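Local coordinates for outer membrane protein Omp121 (Bacteroides thetaiotaomicron, PDB 5FQ8) that probably imports nutrients across the outer membrane as a TonB-dependent transporter, a beta barrel whose passage is closed by an internal plug domain, at residues L679-A684 with E736-I741; T743-N748 with G962-Y967; S752-T757 with V763-V768. All coordinates share one frame; numbering follows the deposited sequence.

Overall arrangement
The three contacts gather round a small antiparallel sheet, each using a piece of the chain between residues 736 and 768. Contact 1 comes first, packing the loop that leads into strand 741-746 against the end of strand 661-680. Contact 2 joins strand 741-746, an outer strand of the sheet, to 962-967. Contact 3 falls within the long connection that contact 2 spans and is internal to the sheet, pairing its next two strands, 752-756 and 763-766. The centres of contacts 2 and 3 lie about 10 Å apart, those of 1 and 3 about 15 Å, and those of 1 and 2 about 19 Å. Sheet and approach loop thus meet two distant parts of the chain.

Contact 1. Residues L679-A684 with E736-I741; sequences LAMDPA and EELGGI
Leu738 meets Leu679, Ala680 and Met681 in turn, and the contact between the two segments is apolar; no hydrogen bond links them, although just beyond the loop Thr742 bonds weakly to Ala680 N. The CD2 methyl of Leu738 does most of the touching. That branch lies 3.8 Å from Met681 CB and 4.1 Å from Leu679 CD2, so one leucine branch fills the space between two side chains from the other segment. Met681 passes obliquely across Leu738: its CG is 3.9 Å from Leu738 CG, and its SD 4.0 Å from Leu738 CD2. A trans first torsion (chi1 -162°) and an extended chain beyond it bring this flexible, unbranched side chain past the leucine. Ala680 meets the leucine through its backbone, its O lying 3.6 Å from Leu738 CB. A glycine in place of Leu738 would probably leave Leu679 and Met681 without the branch they share and open a gap beneath the loop.

Two hydrogen bonds shape the segments from within. Gly739 N donates to Glu736 O (2.8 Å), closing the turn that presents Leu738, and the positive phi of Gly739 suits a residue without CB. Asp682 OD1 accepts from Ala684 N at 3.0 Å, the donor standing above the carboxylate plane; this Asx turn bends the chain after Met681. Both carboxylate oxygens of Asp682 also bond to a chain of another protein, which packs on Ala680 and Met681 as well.

Elsewhere in the fold, Gln690 and Met692 of strand 689-693 extend the cover over Leu738. The contact thus joins the end of strand 661-680, and the loop it runs into, to the loop before strand 741-746, beside a partner protein, in keeping with the long loops that crown the barrels of TonB-dependent receptors.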
loop_
_atom_site.group_PDB
_atom_site.type_symbol
_atom_site.label_atom_id
_atom_site.label_comp_id
_atom_site.label_asym_id
_atom_site.label_seq_id
_atom_site.Cartn_x
_atom_site.Cartn_y
_atom_site.Cartn_z
ATOM N N LEU B 679 -14.760 28.041 0.821
ATOM C CA LEU B 679 -14.777 29.009 1.908
ATOM C C LEU B 679 -15.131 28.361 3.237
ATOM O O LEU B 679 -16.050 27.551 3.314
ATOM C CB LEU B 679 -15.790 30.099 1.591
ATOM C CG LEU B 679 -15.731 31.350 2.436
ATOM C CD1 LEU B 679 -14.339 31.903 2.349
ATOM C CD2 LEU B 679 -16.739 32.323 1.903
ATOM N N ALA B 680 -14.429 28.759 4.296
ATOM C CA ALA B 680 -14.641 28.141 5.603
ATOM C C ALA B 680 -16.051 28.387 6.119
ATOM O O ALA B 680 -16.658 29.423 5.857
ATOM C CB ALA B 680 -13.627 28.661 6.614
ATOM N N MET B 681 -16.570 27.409 6.858
ATOM C CA MET B 681 -17.949 27.409 7.324
ATOM C C MET B 681 -18.024 26.681 8.654
ATOM O O MET B 681 -17.184 25.828 8.960
ATOM C CB MET B 681 -18.865 26.741 6.314
ATOM C CG MET B 681 -20.313 27.041 6.451
ATOM S SD MET B 681 -21.078 26.410 5.002
ATOM C CE MET B 681 -22.725 26.920 5.193
ATOM N N ASP B 682 -19.040 27.026 9.437
ATOM C CA ASP B 682 -19.233 26.440 10.756
ATOM C C ASP B 682 -19.545 24.956 10.634
ATOM O O ASP B 682 -20.557 24.588 10.018
ATOM C CB ASP B 682 -20.353 27.176 11.493
ATOM C CG ASP B 682 -20.705 26.553 12.839
ATOM O OD1 ASP B 682 -19.928 25.749 13.391
ATOM O OD2 ASP B 682 -21.787 26.895 13.353
ATOM N N PRO B 683 -18.732 24.092 11.186
ATOM C CA PRO B 683 -19.019 22.664 11.119
ATOM C C PRO B 683 -20.412 22.309 11.608
ATOM O O PRO B 683 -20.966 21.276 11.227
ATOM C CB PRO B 683 -17.936 22.068 12.015
ATOM C CG PRO B 683 -16.826 23.016 11.910
ATOM C CD PRO B 683 -17.428 24.363 11.805
ATOM N N ALA B 684 -20.999 23.160 12.442
ATOM C CA ALA B 684 -22.341 22.882 12.920
ATOM C C ALA B 684 -23.345 22.848 11.788
ATOM O O ALA B 684 -24.462 22.356 11.974
ATOM C CB ALA B 684 -22.759 23.919 13.948
ATOM N N GLU B 736 -20.327 37.511 3.517
ATOM C CA GLU B 736 -20.622 37.829 4.908
ATOM C C GLU B 736 -21.226 36.644 5.624
ATOM O O GLU B 736 -20.887 36.365 6.777
ATOM C CB GLU B 736 -21.590 39.008 4.987
ATOM C CG GLU B 736 -21.003 40.388 4.737
ATOM C CD GLU B 736 -22.071 41.473 4.703
ATOM O OE1 GLU B 736 -23.264 41.110 4.652
ATOM O OE2 GLU B 736 -21.728 42.679 4.729
ATOM N N GLU B 737 -22.104 35.921 4.934
ATOM C CA GLU B 737 -22.938 34.910 5.562
ATOM C C GLU B 737 -22.136 33.846 6.273
ATOM O O GLU B 737 -22.670 33.193 7.167
ATOM C CB GLU B 737 -23.844 34.279 4.520
ATOM C CG GLU B 737 -24.546 35.312 3.675
ATOM C CD GLU B 737 -23.723 35.721 2.486
ATOM O OE1 GLU B 737 -23.077 34.834 1.897
ATOM O OE2 GLU B 737 -23.704 36.923 2.150
ATOM N N LEU B 738 -20.871 33.677 5.927
ATOM C CA LEU B 738 -20.027 32.676 6.557
ATOM C C LEU B 738 -18.931 33.291 7.403
ATOM O O LEU B 738 -17.972 32.597 7.743
ATOM C CB LEU B 738 -19.400 31.768 5.506
ATOM C CG LEU B 738 -20.151 30.588 4.916
ATOM C CD1 LEU B 738 -21.339 31.016 4.096
ATOM C CD2 LEU B 738 -19.188 29.814 4.061
ATOM N N GLY B 739 -19.058 34.563 7.767
ATOM C CA GLY B 739 -17.989 35.274 8.430
ATOM C C GLY B 739 -17.112 36.001 7.430
ATOM O O GLY B 739 -17.205 35.817 6.215
ATOM N N GLY B 740 -16.242 36.851 7.943
ATOM C CA GLY B 740 -15.406 37.572 7.009
ATOM C C GLY B 740 -13.973 37.101 7.029
ATOM O O GLY B 740 -13.061 37.881 6.758
ATOM N N ILE B 741 -13.764 35.825 7.329
ATOM C CA ILE B 741 -12.445 35.307 7.647
ATOM C C ILE B 741 -12.381 33.879 7.143
ATOM O O ILE B 741 -13.401 33.203 7.057
ATOM C CB ILE B 741 -12.190 35.414 9.166
ATOM C CG1 ILE B 741 -10.838 34.854 9.559
ATOM C CG2 ILE B 741 -13.241 34.676 9.913
ATOM C CD1 ILE B 741 -10.549 35.014 11.021
#

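Contact 2. Residues T743-N748 with G962-Y967; sequences TIYGLN and GNYGEY
Tyr964 is the first residue of 962-967 to reach 743-748, and it carries nearly all of the contact. It closes a short 3-10 turn, from which its ring reaches Tyr745, Gly746 and Leu747. The two tyrosine rings form a T-shaped pair: the edge of Tyr745 points at one face of Tyr964, with centroids 5.2 Å apart and planes at 71°. Tyr745 CD2 makes the approach, 3.7 Å from Tyr964 CG and displaced toward the rim of the ring. With CG anti to the backbone N (chi1 169°), the Tyr964 ring swings out from the 3-10 segment to meet Tyr745. Farther along the same ring, CE2 of Tyr964 lies 3.9 Å from Gly746 CA. At the phenolic end, Leu747 CG packs 3.4 Å from Tyr964 OH, while the hydroxyl itself bonds to the carbonyl of Thr751. Tyrosine therefore suits this place twice over, with an apolar ring for packing and a polar end for the neighbouring turn.

Gly965 next takes backbone angles that a CB would obstruct, as the chain enters strand 965-966. Glu966 turns to other partners, its backbone pairing with Tyr830 and Arg832. Tyr967 adds peripheral cover, and its hydroxyl bonds to Gln326.

Phe956 meets the Tyr745 ring from outside these segments, and the backbone of Asn748 bonds to a bound peptide. Ile744 and Tyr745 both face Met753 in a classic beta bulge, so the T-shaped pair docks the bulged edge strand of a small sheet onto the 3-10 segment that leads into strand 965-966, in the connection between barrel strands 928-941 and 973-983.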
loop_
_atom_site.group_PDB
_atom_site.type_symbol
_atom_site.label_atom_id
_atom_site.label_comp_id
_atom_site.label_asym_id
_atom_site.label_seq_id
_atom_site.Cartn_x
_atom_site.Cartn_y
_atom_site.Cartn_z
ATOM N N THR B 743 -9.226 30.533 6.785
ATOM C CA THR B 743 -7.846 30.127 6.967
ATOM C C THR B 743 -7.185 29.800 5.635
ATOM O O THR B 743 -7.783 29.150 4.780
ATOM C CB THR B 743 -7.778 28.904 7.868
ATOM O OG1 THR B 743 -8.547 29.127 9.048
ATOM C CG2 THR B 743 -6.368 28.628 8.257
ATOM N N ILE B 744 -5.946 30.256 5.470
ATOM C CA ILE B 744 -5.106 29.869 4.347
ATOM C C ILE B 744 -4.094 28.805 4.747
ATOM O O ILE B 744 -3.847 27.864 3.994
ATOM C CB ILE B 744 -4.408 31.107 3.755
ATOM C CG1 ILE B 744 -5.412 31.990 3.046
ATOM C CG2 ILE B 744 -3.348 30.713 2.781
ATOM C CD1 ILE B 744 -4.817 33.283 2.609
ATOM N N TYR B 745 -3.510 28.950 5.924
ATOM C CA TYR B 745 -2.705 27.916 6.544
ATOM C C TYR B 745 -2.493 28.335 7.983
ATOM O O TYR B 745 -2.506 29.526 8.282
ATOM C CB TYR B 745 -1.369 27.706 5.828
ATOM C CG TYR B 745 -0.703 26.469 6.302
ATOM C CD1 TYR B 745 -1.003 25.244 5.729
ATOM C CD2 TYR B 745 0.180 26.503 7.362
ATOM C CE1 TYR B 745 -0.429 24.104 6.178
ATOM C CE2 TYR B 745 0.761 25.357 7.816
ATOM C CZ TYR B 745 0.445 24.162 7.214
ATOM O OH TYR B 745 1.010 23.013 7.654
ATOM N N GLY B 746 -2.326 27.360 8.875
ATOM C CA GLY B 746 -2.241 27.699 10.287
ATOM C C GLY B 746 -2.245 26.540 11.258
ATOM O O GLY B 746 -2.942 25.559 11.042
ATOM N N LEU B 747 -1.482 26.642 12.335
ATOM C CA LEU B 747 -1.439 25.597 13.343
ATOM C C LEU B 747 -2.660 25.653 14.254
ATOM O O LEU B 747 -3.233 26.715 14.492
ATOM C CB LEU B 747 -0.176 25.731 14.176
ATOM C CG LEU B 747 1.115 25.850 13.377
ATOM C CD1 LEU B 747 2.263 26.150 14.303
ATOM C CD2 LEU B 747 1.391 24.589 12.597
ATOM N N ASN B 748 -3.057 24.489 14.764
ATOM C CA ASN B 748 -4.211 24.397 15.657
ATOM C C ASN B 748 -3.847 24.970 17.011
ATOM O O ASN B 748 -2.919 24.482 17.662
ATOM C CB ASN B 748 -4.666 22.947 15.811
ATOM C CG ASN B 748 -6.074 22.828 16.385
ATOM O OD1 ASN B 748 -6.253 22.670 17.588
ATOM N ND2 ASN B 748 -7.076 22.907 15.519
ATOM N N GLY B 962 2.684 28.833 0.922
ATOM C CA GLY B 962 4.068 28.881 1.338
ATOM C C GLY B 962 4.419 30.142 2.100
ATOM O O GLY B 962 5.366 30.154 2.896
ATOM N N ASN B 963 3.659 31.211 1.887
ATOM C CA ASN B 963 3.966 32.470 2.534
ATOM C C ASN B 963 3.793 32.413 4.039
ATOM O O ASN B 963 4.230 33.337 4.723
ATOM C CB ASN B 963 3.100 33.579 1.950
ATOM C CG ASN B 963 3.627 34.086 0.624
ATOM O OD1 ASN B 963 4.824 34.249 0.449
ATOM N ND2 ASN B 963 2.736 34.326 -0.321
ATOM N N TYR B 964 3.198 31.349 4.568
ATOM C CA TYR B 964 2.976 31.260 5.999
ATOM C C TYR B 964 4.285 31.271 6.763
ATOM O O TYR B 964 4.361 31.822 7.869
ATOM C CB TYR B 964 2.183 29.998 6.318
ATOM C CG TYR B 964 2.116 29.661 7.777
ATOM C CD1 TYR B 964 3.123 28.931 8.384
ATOM C CD2 TYR B 964 1.047 30.069 8.541
ATOM C CE1 TYR B 964 3.076 28.630 9.700
ATOM C CE2 TYR B 964 0.986 29.767 9.866
ATOM C CZ TYR B 964 2.004 29.044 10.440
ATOM O OH TYR B 964 1.967 28.735 11.768
ATOM N N GLY B 965 5.309 30.644 6.225
ATOM C CA GLY B 965 6.560 30.612 6.933
ATOM C C GLY B 965 7.365 29.389 6.583
ATOM O O GLY B 965 7.091 28.699 5.614
ATOM N N GLU B 966 8.380 29.172 7.399
ATOM C CA GLU B 966 9.343 28.100 7.230
ATOM C C GLU B 966 9.266 27.210 8.452
ATOM O O GLU B 966 9.205 27.710 9.573
ATOM C CB GLU B 966 10.752 28.658 7.078
ATOM C CG GLU B 966 11.810 27.885 7.842
ATOM C CD GLU B 966 12.081 28.484 9.191
ATOM O OE1 GLU B 966 11.652 29.616 9.402
ATOM O OE2 GLU B 966 12.703 27.833 10.041
ATOM N N TYR B 967 9.270 25.900 8.249
ATOM C CA TYR B 967 9.054 24.970 9.345
ATOM C C TYR B 967 10.310 24.132 9.555
ATOM O O TYR B 967 10.303 22.918 9.391
ATOM C CB TYR B 967 7.818 24.108 9.100
ATOM C CG TYR B 967 7.182 23.736 10.403
ATOM C CD1 TYR B 967 6.475 24.669 11.133
ATOM C CD2 TYR B 967 7.350 22.474 10.945
ATOM C CE1 TYR B 967 5.917 24.348 12.338
ATOM C CE2 TYR B 967 6.798 22.151 12.151
ATOM C CZ TYR B 967 6.085 23.098 12.841
ATOM O OH TYR B 967 5.525 22.801 14.043
#

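Contact 3. Residues S752-T757 with V763-V768; sequences SMYAIT and VFKAQV
Ser752 and Lys765 are joined by two backbone hydrogen bonds, Ser752 N to Lys765 O at 3.2 Å and Lys765 N to Ser752 O at 3.0 Å, the latter nearly straight (171° at the hydrogen), which makes the two residues an antiparallel hydrogen-bonded pair. Two residues on, Tyr754 N reaches Val763 O at 2.6 Å, but the return bond from Val763 N to Tyr754 O (3.1 Å) is weak, its angle at the hydrogen only 128°. Between these pairs, Met753 and Phe764 form the non-hydrogen-bonded pair, supplemented by CA-H...O contacts from Phe764 CA to Ser752 O and from Met753 CA to Val763 O.

Side chains then pack on both faces of the sheet. On one, Met753 lies against Phe764: its CB sits over a face of the ring, 4.1 Å from the centroid, in a CH-pi contact. Its chain bends at chi3 (-97°), turning the end methyl back toward CZ and CE2, on the same side of the ring as CB, while SD stands obliquely 4.9 Å from the ring centroid, a Met-aromatic contact. Methionine suits this place because its flexible thioether can bend to follow one side of a flat neighbour.

On the other face are Ser752, Tyr754, Val763 and Lys765, and Ile756, beyond the paired residues, reaches across to the last two. The extended aliphatic part of Lys765 crosses the tyrosine at about a right angle, CD lying 3.8 Å from Tyr754 CE2; any cation-pi attraction from its distant NZ is weak at most. Ile756 CD1 meets Val763 CG1 at 3.9 Å, two branched side chains that favour extended backbone.

Leu899 of strand 899-915 adjoins Phe764, and Tyr754 OH bonds to a chain of another protein. Paired thus, 752-756 and 763-766 make an antiparallel beta hairpin, the central two strands of a four-stranded sheet.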
loop_
_atom_site.group_PDB
_atom_site.type_symbol
_atom_site.label_atom_id
_atom_site.label_comp_id
_atom_site.label_asym_id
_atom_site.label_seq_id
_atom_site.Cartn_x
_atom_site.Cartn_y
_atom_site.Cartn_z
ATOM N N SER B 752 -1.606 31.482 12.911
ATOM C CA SER B 752 -2.387 31.137 11.733
ATOM C C SER B 752 -2.527 32.332 10.811
ATOM O O SER B 752 -2.705 33.461 11.265
ATOM C CB SER B 752 -3.773 30.638 12.114
ATOM O OG SER B 752 -3.737 29.984 13.358
ATOM N N MET B 753 -2.497 32.059 9.516
ATOM C CA MET B 753 -2.518 33.080 8.480
ATOM C C MET B 753 -3.857 33.030 7.761
ATOM O O MET B 753 -4.289 31.967 7.314
ATOM C CB MET B 753 -1.345 32.875 7.511
ATOM C CG MET B 753 -1.296 33.816 6.324
ATOM S SD MET B 753 -0.192 33.272 5.028
ATOM C CE MET B 753 1.229 34.168 5.378
ATOM N N TYR B 754 -4.504 34.167 7.648
ATOM C CA TYR B 754 -5.900 34.217 7.247
ATOM C C TYR B 754 -6.064 35.007 5.965
ATOM O O TYR B 754 -5.107 35.512 5.399
ATOM C CB TYR B 754 -6.755 34.827 8.362
ATOM C CG TYR B 754 -6.847 33.940 9.570
ATOM C CD1 TYR B 754 -7.747 32.882 9.606
ATOM C CD2 TYR B 754 -6.011 34.128 10.662
ATOM C CE1 TYR B 754 -7.820 32.051 10.688
ATOM C CE2 TYR B 754 -6.088 33.302 11.755
ATOM C CZ TYR B 754 -6.993 32.263 11.759
ATOM O OH TYR B 754 -7.084 31.426 12.842
ATOM N N ALA B 755 -7.304 35.079 5.504
ATOM C CA ALA B 755 -7.756 36.079 4.550
ATOM C C ALA B 755 -8.995 36.713 5.154
ATOM O O ALA B 755 -10.026 36.055 5.281
ATOM C CB ALA B 755 -8.055 35.471 3.187
ATOM N N ILE B 756 -8.890 37.973 5.543
ATOM C CA ILE B 756 -9.933 38.676 6.273
ATOM C C ILE B 756 -10.434 39.827 5.419
ATOM O O ILE B 756 -9.693 40.372 4.602
ATOM C CB ILE B 756 -9.380 39.162 7.618
ATOM C CG1 ILE B 756 -8.587 38.043 8.271
ATOM C CG2 ILE B 756 -10.485 39.567 8.522
ATOM C CD1 ILE B 756 -8.078 38.394 9.631
ATOM N N THR B 757 -11.691 40.211 5.625
ATOM C CA THR B 757 -12.417 40.985 4.623
ATOM C C THR B 757 -11.709 42.285 4.272
ATOM O O THR B 757 -11.313 42.488 3.125
ATOM C CB THR B 757 -13.851 41.257 5.082
ATOM O OG1 THR B 757 -14.630 40.075 4.908
ATOM C CG2 THR B 757 -14.480 42.340 4.252
ATOM N N VAL B 763 -3.187 37.740 6.431
ATOM C CA VAL B 763 -3.086 38.332 7.756
ATOM C C VAL B 763 -2.724 37.270 8.777
ATOM O O VAL B 763 -3.260 36.161 8.754
ATOM C CB VAL B 763 -4.406 39.014 8.125
ATOM C CG1 VAL B 763 -4.336 39.539 9.532
ATOM C CG2 VAL B 763 -4.677 40.128 7.168
ATOM N N PHE B 764 -1.812 37.601 9.683
ATOM C CA PHE B 764 -1.403 36.691 10.745
ATOM C C PHE B 764 -2.086 37.052 12.049
ATOM O O PHE B 764 -2.215 38.230 12.381
ATOM C CB PHE B 764 0.097 36.736 10.987
ATOM C CG PHE B 764 0.890 35.907 10.054
ATOM C CD1 PHE B 764 1.178 34.599 10.355
ATOM C CD2 PHE B 764 1.378 36.448 8.892
ATOM C CE1 PHE B 764 1.926 33.842 9.517
ATOM C CE2 PHE B 764 2.135 35.711 8.057
ATOM C CZ PHE B 764 2.412 34.392 8.366
ATOM N N LYS B 765 -2.509 36.027 12.787
ATOM C CA LYS B 765 -2.925 36.144 14.176
ATOM C C LYS B 765 -2.052 35.234 15.023
ATOM O O LYS B 765 -1.686 34.146 14.599
ATOM C CB LYS B 765 -4.386 35.776 14.348
ATOM C CG LYS B 765 -5.359 36.728 13.722
ATOM C CD LYS B 765 -6.762 36.314 14.025
ATOM C CE LYS B 765 -7.768 37.284 13.470
ATOM N NZ LYS B 765 -9.152 36.878 13.825
ATOM N N ALA B 766 -1.706 35.688 16.217
ATOM C CA ALA B 766 -0.837 34.912 17.088
ATOM C C ALA B 766 -1.057 35.353 18.524
ATOM O O ALA B 766 -1.576 36.436 18.779
ATOM C CB ALA B 766 0.625 35.067 16.678
ATOM N N GLN B 767 -0.664 34.501 19.464
ATOM C CA GLN B 767 -0.948 34.786 20.866
ATOM C C GLN B 767 -0.005 35.863 21.391
ATOM O O GLN B 767 1.216 35.735 21.303
ATOM C CB GLN B 767 -0.875 33.524 21.732
ATOM C CG GLN B 767 0.448 32.822 21.822
ATOM C CD GLN B 767 0.671 32.157 23.160
ATOM O OE1 GLN B 767 -0.226 32.087 23.975
ATOM N NE2 GLN B 767 1.876 31.679 23.393
ATOM N N VAL B 768 -0.591 36.933 21.914
ATOM C CA VAL B 768 0.118 38.016 22.565
ATOM C C VAL B 768 -0.261 37.990 24.033
ATOM O O VAL B 768 -1.236 37.353 24.425
ATOM C CB VAL B 768 -0.216 39.378 21.927
ATOM C CG1 VAL B 768 -1.638 39.743 22.226
ATOM C CG2 VAL B 768 0.761 40.473 22.382
#